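Local coordinates for protein D-isomer specific 2-hydroxyacid dehydrogenase NAD-binding (Xanthobacter autotrophicus, PDB 4XA8) that probably acts as an NAD(P)-dependent oxidoreductase of the D-isomer specific 2-hydroxyacid dehydrogenase family, binding NADPH in a Rossmann-type domain, at residues 53-58 against 63-68. Residues are numbered along the deposited sequence; the frame is centred on the assembly and turned at random.
Sequences RYALVW and GFFARF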
ATOM      1  N   ARG A  53      18.938  -1.446  37.197  1.00 41.36           N
ATOM      2  CA  ARG A  53      17.717  -1.100  37.912  1.00 43.32           C
ATOM      3  C   ARG A  53      16.495  -0.957  37.010  1.00 39.07           C
ATOM      4  O   ARG A  53      15.360  -0.941  37.486  1.00 37.72           O
ATOM      5  CB  ARG A  53      17.960   0.167  38.718  1.00 49.68           C
ATOM      6  CG  ARG A  53      18.995  -0.045  39.810  1.00 56.29           C
ATOM      7  CD  ARG A  53      19.399   1.268  40.433  1.00 66.67           C
ATOM      8  NE  ARG A  53      18.445   1.716  41.442  1.00 73.95           N
ATOM      9  CZ  ARG A  53      18.564   2.841  42.146  1.00 79.23           C
ATOM     10  NH1 ARG A  53      19.595   3.659  41.952  1.00 83.27           N
ATOM     11  NH2 ARG A  53      17.635   3.160  43.039  1.00 80.92           N
ATOM     12  N   TYR A  54      16.727  -0.900  35.710  1.00 36.21           N
ATOM     13  CA  TYR A  54      15.643  -0.777  34.747  1.00 35.78           C
ATOM     14  C   TYR A  54      15.873  -1.797  33.639  1.00 32.95           C
ATOM     15  O   TYR A  54      17.022  -2.053  33.271  1.00 32.43           O
ATOM     16  CB  TYR A  54      15.597   0.663  34.216  1.00 37.01           C
ATOM     17  CG  TYR A  54      16.100   1.698  35.218  1.00 39.56           C
ATOM     18  CD1 TYR A  54      15.329   2.080  36.323  1.00 41.88           C
ATOM     19  CD2 TYR A  54      17.368   2.257  35.088  1.00 42.55           C
ATOM     20  CE1 TYR A  54      15.795   3.010  37.237  1.00 44.03           C
ATOM     21  CE2 TYR A  54      17.854   3.178  36.006  1.00 43.83           C
ATOM     22  CZ  TYR A  54      17.064   3.545  37.075  1.00 46.12           C
ATOM     23  OH  TYR A  54      17.558   4.448  37.976  1.00 47.91           O
ATOM     24  N   ALA A  55      14.786  -2.403  33.158  1.00 32.25           N
ATOM     25  CA  ALA A  55      14.821  -3.340  32.030  1.00 30.84           C
ATOM     26  C   ALA A  55      13.819  -2.943  30.942  1.00 31.11           C
ATOM     27  O   ALA A  55      12.627  -2.796  31.209  1.00 32.05           O
ATOM     28  CB  ALA A  55      14.548  -4.760  32.532  1.00 30.41           C
ATOM     29  N   LEU A  56      14.335  -2.747  29.728  1.00 29.67           N
ATOM     30  CA  LEU A  56      13.530  -2.482  28.544  1.00 30.18           C
ATOM     31  C   LEU A  56      13.606  -3.716  27.670  1.00 30.00           C
ATOM     32  O   LEU A  56      14.672  -4.050  27.165  1.00 29.80           O
ATOM     33  CB  LEU A  56      14.091  -1.258  27.810  1.00 30.62           C
ATOM     34  CG  LEU A  56      13.473  -0.893  26.456  1.00 29.73           C
ATOM     35  CD1 LEU A  56      12.024  -0.537  26.679  1.00 31.04           C
ATOM     36  CD2 LEU A  56      14.262   0.269  25.857  1.00 29.74           C
ATOM     37  N   VAL A  57      12.494  -4.422  27.524  1.00 29.57           N
ATOM     38  CA  VAL A  57      12.545  -5.772  26.977  1.00 30.38           C
ATOM     39  C   VAL A  57      11.401  -6.147  26.041  1.00 30.84           C
ATOM     40  O   VAL A  57      10.272  -5.620  26.144  1.00 33.21           O
ATOM     41  CB  VAL A  57      12.551  -6.840  28.102  1.00 31.38           C
ATOM     42  CG1 VAL A  57      13.705  -6.666  29.062  1.00 33.37           C
ATOM     43  CG2 VAL A  57      11.232  -6.818  28.851  1.00 32.52           C
ATOM     44  N   TRP A  58      11.692  -7.100  25.147  1.00 30.45           N
ATOM     45  CA  TRP A  58      10.655  -7.852  24.442  1.00 31.90           C
ATOM     46  C   TRP A  58      10.921  -9.377  24.541  1.00 32.53           C
ATOM     47  O   TRP A  58      11.970  -9.875  24.125  1.00 30.26           O
ATOM     48  CB  TRP A  58      10.542  -7.409  22.987  1.00 34.59           C
ATOM     49  CG  TRP A  58       9.434  -8.081  22.243  1.00 39.04           C
ATOM     50  CD1 TRP A  58       9.540  -9.193  21.447  1.00 41.94           C
ATOM     51  CD2 TRP A  58       8.043  -7.728  22.250  1.00 44.00           C
ATOM     52  NE1 TRP A  58       8.315  -9.516  20.920  1.00 44.40           N
ATOM     53  CE2 TRP A  58       7.375  -8.649  21.409  1.00 46.73           C
ATOM     54  CE3 TRP A  58       7.296  -6.729  22.891  1.00 47.22           C
ATOM     55  CZ2 TRP A  58       5.990  -8.588  21.175  1.00 51.86           C
ATOM     56  CZ3 TRP A  58       5.918  -6.670  22.660  1.00 51.89           C
ATOM     57  CH2 TRP A  58       5.282  -7.595  21.810  1.00 53.49           C
ATOM     58  N   GLY A  63      14.024 -16.844  32.809  1.00 43.34           N
ATOM     59  CA  GLY A  63      14.984 -16.581  33.885  1.00 43.39           C
ATOM     60  C   GLY A  63      15.778 -15.287  33.748  1.00 40.80           C
ATOM     61  O   GLY A  63      16.598 -14.984  34.593  1.00 39.03           O
ATOM     62  N   PHE A  64      15.512 -14.486  32.707  1.00 38.61           N
ATOM     63  CA  PHE A  64      16.297 -13.272  32.475  1.00 34.60           C
ATOM     64  C   PHE A  64      16.251 -12.292  33.666  1.00 34.86           C
ATOM     65  O   PHE A  64      17.286 -11.752  34.099  1.00 33.14           O
ATOM     66  CB  PHE A  64      15.809 -12.588  31.203  1.00 32.52           C
ATOM     67  CG  PHE A  64      16.514 -11.307  30.876  1.00 31.44           C
ATOM     68  CD1 PHE A  64      17.794 -11.308  30.327  1.00 32.93           C
ATOM     69  CD2 PHE A  64      15.877 -10.090  31.067  1.00 30.93           C
ATOM     70  CE1 PHE A  64      18.409 -10.105  29.980  1.00 31.87           C
ATOM     71  CE2 PHE A  64      16.497  -8.900  30.718  1.00 29.32           C
ATOM     72  CZ  PHE A  64      17.755  -8.910  30.162  1.00 29.22           C
ATOM     73  N   PHE A  65      15.075 -12.072  34.223  1.00 35.11           N
ATOM     74  CA  PHE A  65      14.974 -11.036  35.249  1.00 37.54           C
ATOM     75  C   PHE A  65      15.648 -11.443  36.540  1.00 38.71           C
ATOM     76  O   PHE A  65      15.947 -10.568  37.355  1.00 39.11           O
ATOM     77  CB  PHE A  65      13.521 -10.675  35.560  1.00 39.12           C
ATOM     78  CG  PHE A  65      12.804 -10.035  34.419  1.00 39.68           C
ATOM     79  CD1 PHE A  65      13.183  -8.777  33.965  1.00 41.09           C
ATOM     80  CD2 PHE A  65      11.732 -10.681  33.809  1.00 41.04           C
ATOM     81  CE1 PHE A  65      12.526  -8.177  32.910  1.00 38.87           C
ATOM     82  CE2 PHE A  65      11.072 -10.081  32.745  1.00 42.30           C
ATOM     83  CZ  PHE A  65      11.466  -8.830  32.308  1.00 40.26           C
ATOM     84  N   ALA A  66      15.914 -12.741  36.719  1.00 38.32           N
ATOM     85  CA  ALA A  66      16.532 -13.207  37.952  1.00 41.14           C
ATOM     86  C   ALA A  66      17.970 -12.766  38.018  1.00 40.54           C
ATOM     87  O   ALA A  66      18.592 -12.853  39.078  1.00 43.60           O
ATOM     88  CB  ALA A  66      16.453 -14.713  38.084  1.00 40.98           C
ATOM     89  N   ARG A  67      18.508 -12.323  36.905  1.00 37.34           N
ATOM     90  CA  ARG A  67      19.865 -11.800  36.875  1.00 39.88           C
ATOM     91  C   ARG A  67      20.025 -10.488  37.644  1.00 39.88           C
ATOM     92  O   ARG A  67      21.147 -10.078  37.910  1.00 38.90           O
ATOM     93  CB  ARG A  67      20.294 -11.498  35.429  1.00 39.77           C
ATOM     94  CG  ARG A  67      20.536 -12.681  34.498  1.00 42.25           C
ATOM     95  CD  ARG A  67      20.638 -12.078  33.092  1.00 42.37           C
ATOM     96  NE  ARG A  67      20.970 -13.017  32.023  1.00 47.63           N
ATOM     97  CZ  ARG A  67      22.202 -13.372  31.671  1.00 49.89           C
ATOM     98  NH1 ARG A  67      23.255 -12.903  32.321  1.00 49.42           N
ATOM     99  NH2 ARG A  67      22.379 -14.237  30.678  1.00 54.25           N
ATOM    100  N   PHE A  68      18.915  -9.784  37.916  1.00 39.59           N
ATOM    101  CA  PHE A  68      18.968  -8.369  38.302  1.00 37.95           C
ATOM    102  C   PHE A  68      18.187  -8.186  39.584  1.00 40.90           C
ATOM    103  O   PHE A  68      17.015  -7.804  39.542  1.00 42.13           O
ATOM    104  CB  PHE A  68      18.367  -7.513  37.154  1.00 37.49           C
ATOM    105  CG  PHE A  68      18.945  -7.841  35.800  1.00 37.39           C
ATOM    106  CD1 PHE A  68      20.280  -7.601  35.538  1.00 38.58           C
ATOM    107  CD2 PHE A  68      18.154  -8.400  34.794  1.00 35.59           C
ATOM    108  CE1 PHE A  68      20.828  -7.912  34.306  1.00 38.91           C
ATOM    109  CE2 PHE A  68      18.701  -8.723  33.574  1.00 35.53           C
ATOM    110  CZ  PHE A  68      20.037  -8.473  33.319  1.00 35.97           C
TER
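The ring of Phe-65 meets strand 52-57 with its edge. Ala-55 CB lies in the ring plane, 4.0 Å from Phe-65 CE1, and Val-57 CG2 sits near that plane, 4.0 Å from Phe-65 CZ. Phe-64 CD2 lies 4.1 Å above one face of the Phe-65 ring, displaced toward the rim of that ring. Phe-64 in turn has Phe-68 CE2 over one face, 3.5 Å above the plane and again toward the rim, while Val-57 CG1 approaches Phe-64 CE2 obliquely at 3.9 Å. Phe-64 CE1 lies in plane at the edge of the Phe-68 ring, which has Arg-67 CB over one face. Val-57 is thus forked between two aromatic rings, one methyl for each. The CB of Phe-64 points to the strand, and with CG anti to the backbone N (chi1 178°) CE2 comes up to Val-57 CG1; Phe-65, its CG anti to the carbonyl carbon (chi1 -66°), brings CE1 and CZ to the strand although its CB does not aim there. The contact is wholly apolar, and the 3-10 turn at 65-67 is closed by backbone hydrogen bonds, among them Arg-67 N to Phe-64 O (3.1 Å). Alternation along the strand illustrates how a parallel sheet is covered on both faces: Ala-55 and Val-57 point to the turn, whereas Leu-56 packs on Ile-297 of helix 290-306. Strand 52-57 is central in a five-stranded sheet of order 2-1-3-4-5, flavodoxin-like and consistent with this family's substrate-binding domain. From the connection to strand 73-76, Phe-64 and Phe-68 touch Val-11 of strand 9-13, and Phe-65 reaches Val-74.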